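Local coordinates for protein fatty acid amide hydrolase (Candida albicans, PDB 6KVR) that probably hydrolyses monocarboxylic acid amides to the carboxylate and ammonium, at residues K386-C398 with V478-L490. Sequence-based numbering, arbitrary orientation.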
ATOM      1  N   LYS A 386       4.511  20.677  12.294  1.00 24.49           N
ATOM      2  CA  LYS A 386       3.240  21.390  12.251  1.00 24.60           C
ATOM      3  C   LYS A 386       2.427  21.000  11.021  1.00 25.95           C
ATOM      4  O   LYS A 386       1.223  20.746  11.120  1.00 26.31           O
ATOM      5  CB  LYS A 386       3.477  22.900  12.288  1.00 29.02           C
ATOM      6  CG  LYS A 386       2.191  23.720  12.238  1.00 32.36           C
ATOM      7  CD  LYS A 386       2.469  25.183  12.535  1.00 40.16           C
ATOM      8  CE  LYS A 386       1.249  26.047  12.237  1.00 50.78           C
ATOM      9  NZ  LYS A 386       1.500  27.491  12.530  1.00 57.53           N
ATOM     10  N   LEU A 387       3.062  20.951   9.843  1.00 25.52           N
ATOM     11  CA  LEU A 387       2.338  20.484   8.666  1.00 25.76           C
ATOM     12  C   LEU A 387       1.880  19.036   8.843  1.00 23.03           C
ATOM     13  O   LEU A 387       0.756  18.682   8.464  1.00 22.54           O
ATOM     14  CB  LEU A 387       3.212  20.634   7.420  1.00 27.43           C
ATOM     15  CG  LEU A 387       2.580  20.272   6.073  1.00 29.59           C
ATOM     16  CD1 LEU A 387       1.410  21.201   5.755  1.00 24.40           C
ATOM     17  CD2 LEU A 387       3.641  20.315   4.967  1.00 27.82           C
ATOM     18  N   ALA A 388       2.741  18.180   9.412  1.00 20.57           N
ATOM     19  CA  ALA A 388       2.361  16.787   9.609  1.00 22.51           C
ATOM     20  C   ALA A 388       1.154  16.683  10.533  1.00 20.49           C
ATOM     21  O   ALA A 388       0.201  15.955  10.236  1.00 20.13           O
ATOM     22  CB  ALA A 388       3.535  15.978  10.159  1.00 20.28           C
ATOM     23  N   TYR A 389       1.153  17.451  11.623  1.00 22.42           N
ATOM     24  CA  TYR A 389       0.054  17.397  12.586  1.00 22.02           C
ATOM     25  C   TYR A 389      -1.251  17.856  11.955  1.00 22.82           C
ATOM     26  O   TYR A 389      -2.283  17.188  12.086  1.00 22.94           O
ATOM     27  CB  TYR A 389       0.387  18.253  13.808  1.00 22.87           C
ATOM     28  CG  TYR A 389      -0.715  18.299  14.845  1.00 27.97           C
ATOM     29  CD1 TYR A 389      -0.867  17.275  15.776  1.00 27.18           C
ATOM     30  CD2 TYR A 389      -1.614  19.369  14.893  1.00 30.75           C
ATOM     31  CE1 TYR A 389      -1.867  17.322  16.744  1.00 27.98           C
ATOM     32  CE2 TYR A 389      -2.632  19.418  15.861  1.00 31.61           C
ATOM     33  CZ  TYR A 389      -2.755  18.392  16.778  1.00 30.95           C
ATOM     34  OH  TYR A 389      -3.768  18.426  17.731  1.00 29.56           O
ATOM     35  N   GLU A 390      -1.213  18.983  11.237  1.00 21.81           N
ATOM     36  CA  GLU A 390      -2.415  19.519  10.609  1.00 26.57           C
ATOM     37  C   GLU A 390      -2.918  18.609   9.502  1.00 25.31           C
ATOM     38  O   GLU A 390      -4.130  18.412   9.354  1.00 21.14           O
ATOM     39  CB  GLU A 390      -2.147  20.915  10.032  1.00 26.08           C
ATOM     40  CG  GLU A 390      -2.265  22.029  11.059  1.00 35.58           C
ATOM     41  CD  GLU A 390      -1.488  23.284  10.671  1.00 42.42           C
ATOM     42  OE1 GLU A 390      -1.322  24.168  11.541  1.00 44.32           O
ATOM     43  OE2 GLU A 390      -1.066  23.400   9.495  1.00 43.14           O
ATOM     44  N   THR A 391      -2.007  18.060   8.693  1.00 22.68           N
ATOM     45  CA  THR A 391      -2.453  17.209   7.598  1.00 22.10           C
ATOM     46  C   THR A 391      -3.122  15.949   8.128  1.00 20.40           C
ATOM     47  O   THR A 391      -4.195  15.560   7.656  1.00 19.12           O
ATOM     48  CB  THR A 391      -1.284  16.848   6.674  1.00 22.37           C
ATOM     49  OG1 THR A 391      -0.695  18.047   6.163  1.00 21.89           O
ATOM     50  CG2 THR A 391      -1.787  16.000   5.496  1.00 17.92           C
ATOM     51  N   VAL A 392      -2.515  15.298   9.123  1.00 18.93           N
ATOM     52  CA  VAL A 392      -3.104  14.043   9.568  1.00 18.29           C
ATOM     53  C   VAL A 392      -4.418  14.296  10.298  1.00 21.33           C
ATOM     54  O   VAL A 392      -5.374  13.525  10.158  1.00 21.07           O
ATOM     55  CB  VAL A 392      -2.107  13.234  10.421  1.00 22.91           C
ATOM     56  CG1 VAL A 392      -2.022  13.745  11.877  1.00 22.24           C
ATOM     57  CG2 VAL A 392      -2.481  11.735  10.350  1.00 21.13           C
ATOM     58  N   HIS A 393      -4.530  15.411  11.019  1.00 18.91           N
ATOM     59  CA  HIS A 393      -5.794  15.670  11.698  1.00 25.21           C
ATOM     60  C   HIS A 393      -6.891  16.076  10.723  1.00 23.14           C
ATOM     61  O   HIS A 393      -8.066  15.804  10.986  1.00 21.10           O
ATOM     62  CB  HIS A 393      -5.610  16.699  12.813  1.00 23.24           C
ATOM     63  CG  HIS A 393      -4.999  16.104  14.047  1.00 26.48           C
ATOM     64  ND1 HIS A 393      -3.737  15.548  14.055  1.00 27.20           N
ATOM     65  CD2 HIS A 393      -5.528  15.848  15.266  1.00 26.99           C
ATOM     66  CE1 HIS A 393      -3.489  15.036  15.250  1.00 29.11           C
ATOM     67  NE2 HIS A 393      -4.562  15.205  16.003  1.00 28.63           N
ATOM     68  N   LYS A 394      -6.543  16.716   9.596  1.00 19.37           N
ATOM     69  CA  LYS A 394      -7.545  16.930   8.558  1.00 15.48           C
ATOM     70  C   LYS A 394      -8.007  15.594   8.000  1.00 24.19           C
ATOM     71  O   LYS A 394      -9.203  15.395   7.752  1.00 23.04           O
ATOM     72  CB  LYS A 394      -6.982  17.806   7.430  1.00 24.20           C
ATOM     73  CG  LYS A 394      -6.824  19.290   7.741  1.00 26.16           C
ATOM     74  CD  LYS A 394      -6.273  20.008   6.496  1.00 31.20           C
ATOM     75  CE  LYS A 394      -5.915  21.473   6.754  1.00 37.65           C
ATOM     76  NZ  LYS A 394      -4.767  21.905   5.871  1.00 45.90           N
HETATM   77  N   MSE A 395      -7.063  14.661   7.816  1.00 19.91           N
HETATM   78  CA  MSE A 395      -7.318  13.355   7.200  1.00 20.80           C
HETATM   79  C   MSE A 395      -8.315  12.571   8.030  1.00 20.94           C
HETATM   80  O   MSE A 395      -9.161  11.864   7.483  1.00 22.26           O
HETATM   81  CB  MSE A 395      -6.029  12.528   7.059  1.00 20.23           C
HETATM   82  CG  MSE A 395      -5.171  12.830   5.832  1.00 17.95           C
HETATM   83 SE   MSE A 395      -3.445  11.848   5.899  0.70 29.38          SE
HETATM   84  CE  MSE A 395      -2.803  12.168   4.092  1.00 24.70           C
ATOM     85  N   TYR A 396      -8.205  12.693   9.358  1.00 21.26           N
ATOM     86  CA  TYR A 396      -9.101  11.951  10.241  1.00 21.53           C
ATOM     87  C   TYR A 396     -10.559  12.267   9.946  1.00 19.62           C
ATOM     88  O   TYR A 396     -11.413  11.373  10.009  1.00 19.82           O
ATOM     89  CB  TYR A 396      -8.803  12.257  11.714  1.00 22.47           C
ATOM     90  CG  TYR A 396      -7.500  11.699  12.214  1.00 23.40           C
ATOM     91  CD1 TYR A 396      -6.977  10.532  11.688  1.00 22.60           C
ATOM     92  CD2 TYR A 396      -6.795  12.341  13.242  1.00 25.72           C
ATOM     93  CE1 TYR A 396      -5.763  10.024  12.150  1.00 21.70           C
ATOM     94  CE2 TYR A 396      -5.592  11.839  13.715  1.00 24.75           C
ATOM     95  CZ  TYR A 396      -5.083  10.676  13.167  1.00 22.37           C
ATOM     96  OH  TYR A 396      -3.887  10.171  13.621  1.00 23.17           O
ATOM     97  N   ASN A 397     -10.867  13.531   9.618  1.00 20.30           N
ATOM     98  CA  ASN A 397     -12.249  13.999   9.554  1.00 22.39           C
ATOM     99  C   ASN A 397     -12.687  14.440   8.163  1.00 24.77           C
ATOM    100  O   ASN A 397     -13.776  15.011   8.028  1.00 23.32           O
ATOM    101  CB  ASN A 397     -12.471  15.156  10.542  1.00 22.69           C
ATOM    102  CG  ASN A 397     -12.501  14.697  11.985  1.00 26.29           C
ATOM    103  OD1 ASN A 397     -12.348  13.507  12.273  1.00 28.50           O
ATOM    104  ND2 ASN A 397     -12.706  15.640  12.907  1.00 26.28           N
ATOM    105  N   CYS A 398     -11.892  14.182   7.116  1.00 23.25           N
ATOM    106  CA  CYS A 398     -12.220  14.831   5.847  1.00 21.66           C
ATOM    107  C   CYS A 398     -13.438  14.228   5.150  1.00 25.10           C
ATOM    108  O   CYS A 398     -13.792  14.706   4.054  1.00 25.90           O
ATOM    109  CB  CYS A 398     -11.009  14.818   4.899  1.00 25.35           C
ATOM    110  SG  CYS A 398     -10.437  13.169   4.413  1.00 27.55           S
ATOM    111  N   VAL A 478      -6.675  14.410  27.836  1.00 25.70           N
ATOM    112  CA  VAL A 478      -5.541  14.260  26.935  1.00 27.47           C
ATOM    113  C   VAL A 478      -5.981  14.699  25.542  1.00 25.41           C
ATOM    114  O   VAL A 478      -6.911  14.122  24.963  1.00 23.15           O
ATOM    115  CB  VAL A 478      -4.969  12.828  26.940  1.00 25.58           C
ATOM    116  CG1 VAL A 478      -6.069  11.766  26.803  1.00 24.51           C
ATOM    117  CG2 VAL A 478      -3.902  12.669  25.880  1.00 22.04           C
ATOM    118  N   TYR A 479      -5.309  15.725  25.011  1.00 24.76           N
ATOM    119  CA  TYR A 479      -5.744  16.494  23.856  1.00 20.59           C
ATOM    120  C   TYR A 479      -4.768  16.477  22.690  1.00 24.31           C
ATOM    121  O   TYR A 479      -5.204  16.547  21.537  1.00 22.50           O
ATOM    122  CB  TYR A 479      -5.971  17.954  24.263  1.00 22.87           C
ATOM    123  CG  TYR A 479      -6.823  18.119  25.510  1.00 24.23           C
ATOM    124  CD1 TYR A 479      -8.214  18.079  25.435  1.00 26.56           C
ATOM    125  CD2 TYR A 479      -6.239  18.311  26.749  1.00 26.58           C
ATOM    126  CE1 TYR A 479      -8.999  18.219  26.564  1.00 27.92           C
ATOM    127  CE2 TYR A 479      -7.007  18.456  27.891  1.00 27.86           C
ATOM    128  CZ  TYR A 479      -8.383  18.413  27.791  1.00 29.67           C
ATOM    129  OH  TYR A 479      -9.137  18.555  28.919  1.00 29.01           O
ATOM    130  N   ASN A 480      -3.466  16.403  22.949  1.00 25.14           N
ATOM    131  CA  ASN A 480      -2.448  16.492  21.912  1.00 22.09           C
ATOM    132  C   ASN A 480      -1.897  15.111  21.579  1.00 21.30           C
ATOM    133  O   ASN A 480      -1.275  14.461  22.433  1.00 22.41           O
ATOM    134  CB  ASN A 480      -1.310  17.405  22.354  1.00 21.87           C
ATOM    135  CG  ASN A 480      -0.117  17.288  21.456  1.00 20.29           C
ATOM    136  OD1 ASN A 480      -0.242  17.378  20.239  1.00 23.29           O
ATOM    137  ND2 ASN A 480       1.043  17.045  22.038  1.00 22.48           N
ATOM    138  N   TRP A 481      -2.065  14.693  20.327  1.00 17.50           N
ATOM    139  CA  TRP A 481      -1.529  13.426  19.836  1.00 21.68           C
ATOM    140  C   TRP A 481      -0.216  13.571  19.037  1.00 25.38           C
ATOM    141  O   TRP A 481       0.244  12.588  18.432  1.00 24.48           O
ATOM    142  CB  TRP A 481      -2.556  12.742  18.937  1.00 20.18           C
ATOM    143  CG  TRP A 481      -3.894  12.439  19.532  1.00 23.83           C
ATOM    144  CD1 TRP A 481      -4.352  12.761  20.783  1.00 20.49           C
ATOM    145  CD2 TRP A 481      -4.971  11.759  18.871  1.00 26.66           C
ATOM    146  NE1 TRP A 481      -5.646  12.315  20.942  1.00 22.91           N
ATOM    147  CE2 TRP A 481      -6.050  11.700  19.783  1.00 27.10           C
ATOM    148  CE3 TRP A 481      -5.124  11.191  17.597  1.00 24.71           C
ATOM    149  CZ2 TRP A 481      -7.261  11.074  19.472  1.00 24.31           C
ATOM    150  CZ3 TRP A 481      -6.334  10.578  17.283  1.00 25.78           C
ATOM    151  CH2 TRP A 481      -7.385  10.523  18.225  1.00 25.25           C
ATOM    152  N   SER A 482       0.383  14.765  18.997  1.00 18.54           N
ATOM    153  CA  SER A 482       1.432  15.022  18.009  1.00 25.07           C
ATOM    154  C   SER A 482       2.587  14.023  18.105  1.00 22.47           C
ATOM    155  O   SER A 482       3.179  13.665  17.074  1.00 22.86           O
ATOM    156  CB  SER A 482       1.956  16.457  18.157  1.00 26.00           C
ATOM    157  OG  SER A 482       2.535  16.650  19.439  1.00 22.77           O
ATOM    158  N   TYR A 483       2.902  13.536  19.315  1.00 18.81           N
ATOM    159  CA  TYR A 483       4.073  12.682  19.484  1.00 21.35           C
ATOM    160  C   TYR A 483       3.861  11.285  18.902  1.00 23.11           C
ATOM    161  O   TYR A 483       4.833  10.647  18.472  1.00 22.60           O
ATOM    162  CB  TYR A 483       4.469  12.627  20.968  1.00 23.44           C
ATOM    163  CG  TYR A 483       5.285  13.845  21.356  1.00 22.66           C
ATOM    164  CD1 TYR A 483       6.643  13.922  21.054  1.00 23.50           C
ATOM    165  CD2 TYR A 483       4.681  14.954  21.944  1.00 24.26           C
ATOM    166  CE1 TYR A 483       7.381  15.055  21.378  1.00 23.49           C
ATOM    167  CE2 TYR A 483       5.403  16.084  22.265  1.00 21.29           C
ATOM    168  CZ  TYR A 483       6.749  16.132  21.986  1.00 25.01           C
ATOM    169  OH  TYR A 483       7.459  17.264  22.310  1.00 28.51           O
ATOM    170  N   THR A 484       2.618  10.797  18.850  1.00 20.74           N
ATOM    171  CA  THR A 484       2.339   9.516  18.197  1.00 19.43           C
ATOM    172  C   THR A 484       1.820   9.680  16.777  1.00 23.87           C
ATOM    173  O   THR A 484       2.176   8.887  15.893  1.00 20.38           O
ATOM    174  CB  THR A 484       1.314   8.690  18.978  1.00 24.39           C
ATOM    175  OG1 THR A 484       0.223   9.533  19.378  1.00 22.58           O
ATOM    176  CG2 THR A 484       1.947   7.999  20.201  1.00 20.74           C
ATOM    177  N   SER A 485       0.991  10.699  16.530  1.00 20.15           N
ATOM    178  CA  SER A 485       0.354  10.795  15.226  1.00 23.91           C
ATOM    179  C   SER A 485       1.361  11.072  14.117  1.00 23.80           C
ATOM    180  O   SER A 485       1.077  10.762  12.957  1.00 23.78           O
ATOM    181  CB  SER A 485      -0.740  11.868  15.240  1.00 24.46           C
ATOM    182  OG  SER A 485      -0.195  13.166  15.384  1.00 25.31           O
ATOM    183  N   LEU A 486       2.532  11.626  14.450  1.00 24.89           N
ATOM    184  CA  LEU A 486       3.573  11.835  13.443  1.00 23.76           C
ATOM    185  C   LEU A 486       3.948  10.528  12.751  1.00 22.64           C
ATOM    186  O   LEU A 486       4.085  10.478  11.523  1.00 23.54           O
ATOM    187  CB  LEU A 486       4.810  12.460  14.090  1.00 25.03           C
ATOM    188  CG  LEU A 486       6.045  12.587  13.197  1.00 30.40           C
ATOM    189  CD1 LEU A 486       5.770  13.545  12.027  1.00 23.39           C
ATOM    190  CD2 LEU A 486       7.320  12.985  13.998  1.00 27.64           C
ATOM    191  N   TRP A 487       4.133   9.460  13.523  1.00 21.25           N
ATOM    192  CA  TRP A 487       4.517   8.190  12.921  1.00 27.13           C
ATOM    193  C   TRP A 487       3.352   7.478  12.232  1.00 27.72           C
ATOM    194  O   TRP A 487       3.591   6.516  11.484  1.00 23.36           O
ATOM    195  CB  TRP A 487       5.177   7.298  13.989  1.00 20.40           C
ATOM    196  CG  TRP A 487       6.212   8.111  14.717  1.00 24.69           C
ATOM    197  CD1 TRP A 487       6.156   8.535  16.006  1.00 23.29           C
ATOM    198  CD2 TRP A 487       7.430   8.662  14.165  1.00 24.13           C
ATOM    199  NE1 TRP A 487       7.268   9.289  16.304  1.00 27.42           N
ATOM    200  CE2 TRP A 487       8.062   9.387  15.190  1.00 23.66           C
ATOM    201  CE3 TRP A 487       8.046   8.599  12.909  1.00 26.43           C
ATOM    202  CZ2 TRP A 487       9.280  10.053  15.003  1.00 25.43           C
ATOM    203  CZ3 TRP A 487       9.268   9.259  12.725  1.00 25.45           C
ATOM    204  CH2 TRP A 487       9.863   9.981  13.764  1.00 23.05           C
ATOM    205  N   ASN A 488       2.110   7.940  12.426  1.00 21.74           N
ATOM    206  CA  ASN A 488       1.018   7.399  11.620  1.00 23.68           C
ATOM    207  C   ASN A 488       1.011   7.998  10.221  1.00 23.16           C
ATOM    208  O   ASN A 488       0.806   7.277   9.238  1.00 23.58           O
ATOM    209  CB  ASN A 488      -0.327   7.650  12.291  1.00 21.93           C
ATOM    210  CG  ASN A 488      -0.465   6.896  13.597  1.00 20.60           C
ATOM    211  OD1 ASN A 488      -0.359   7.481  14.668  1.00 25.06           O
ATOM    212  ND2 ASN A 488      -0.670   5.589  13.512  1.00 20.47           N
ATOM    213  N   ILE A 489       1.232   9.309  10.103  1.00 20.61           N
ATOM    214  CA  ILE A 489       1.212   9.884   8.763  1.00 26.47           C
ATOM    215  C   ILE A 489       2.474   9.482   8.001  1.00 21.57           C
ATOM    216  O   ILE A 489       2.416   9.243   6.797  1.00 23.31           O
ATOM    217  CB  ILE A 489       0.996  11.419   8.803  1.00 20.05           C
ATOM    218  CG1 ILE A 489       0.796  11.951   7.387  1.00 21.30           C
ATOM    219  CG2 ILE A 489       2.167  12.153   9.463  1.00 21.19           C
ATOM    220  CD1 ILE A 489       0.533  13.465   7.314  1.00 22.65           C
ATOM    221  N   LEU A 490       3.618   9.353   8.683  1.00 24.49           N
ATOM    222  CA  LEU A 490       4.814   8.836   8.012  1.00 23.94           C
ATOM    223  C   LEU A 490       4.751   7.330   7.786  1.00 24.30           C
ATOM    224  O   LEU A 490       5.448   6.824   6.898  1.00 26.11           O
ATOM    225  CB  LEU A 490       6.076   9.169   8.816  1.00 21.80           C
ATOM    226  CG  LEU A 490       6.387  10.655   9.069  1.00 24.68           C
ATOM    227  CD1 LEU A 490       7.588  10.841  10.014  1.00 23.50           C
ATOM    228  CD2 LEU A 490       6.610  11.410   7.766  1.00 20.15           C
TER
HETATM  229  O   HOH W   1      -4.161  15.943  18.638  1.00 20.58           O
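Ser485 plugs into a pocket formed by Tyr389, Val392, His393 and Tyr396, a knob-into-hole fit in which a small side chain sits where two helices cross, segment axes 9.3 Å apart at 75°. Its OG lies in the plane of the His393 ring, at the edge, 3.8 Å from CE1, while CB meets Tyr396 OH. One turn further along, Ile489 fills the apolar half of the interface: its CB packs on Val392 CG2 at 3.8 Å, and CG1, anti to the backbone N (chi1 -172°), carries CD1 across to Thr391 CG2. Ala388 CB touches Leu486 CD1 and lies beside Ile489 CG2.

Toward the N-terminal end of helix 482-490 the contact becomes aromatic and includes one bound water. Tyr396 CE2 approaches Trp481 CZ3 to 3.9 Å with the ring planes oblique. The imidazole of His393 is sandwiched within its own helix, Tyr389 CZ over one face and Tyr396 CE2 over the other, and ND1 donates to Tyr389 O (2.9 Å), which limits its rotation. His393 NE2 then faces a water whose O is 2.8 Å away and that also bonds Tyr389 OH, accepts from Trp481 N and donates to Tyr479 O, stitching the helix to the turn before 482-490. That turn is an Asx turn, Ser482 N donating to Asn480 OD1 (3.0 Å), and Ser482 OG bonds Asp350.

Tyr396 lies beside Gly255, predicted to bind substrate, and the Trp481 side chain is about 6 Å at its nearest from that of Ser257, the predicted acyl-ester nucleophile; Thr484 OG1 bonds Gly255 O. Helix 434-457 flanks Thr391 and Met395, helix 522-529 touches Tyr389 and Asn480, and strand 540-546 meets Thr484 and Trp487.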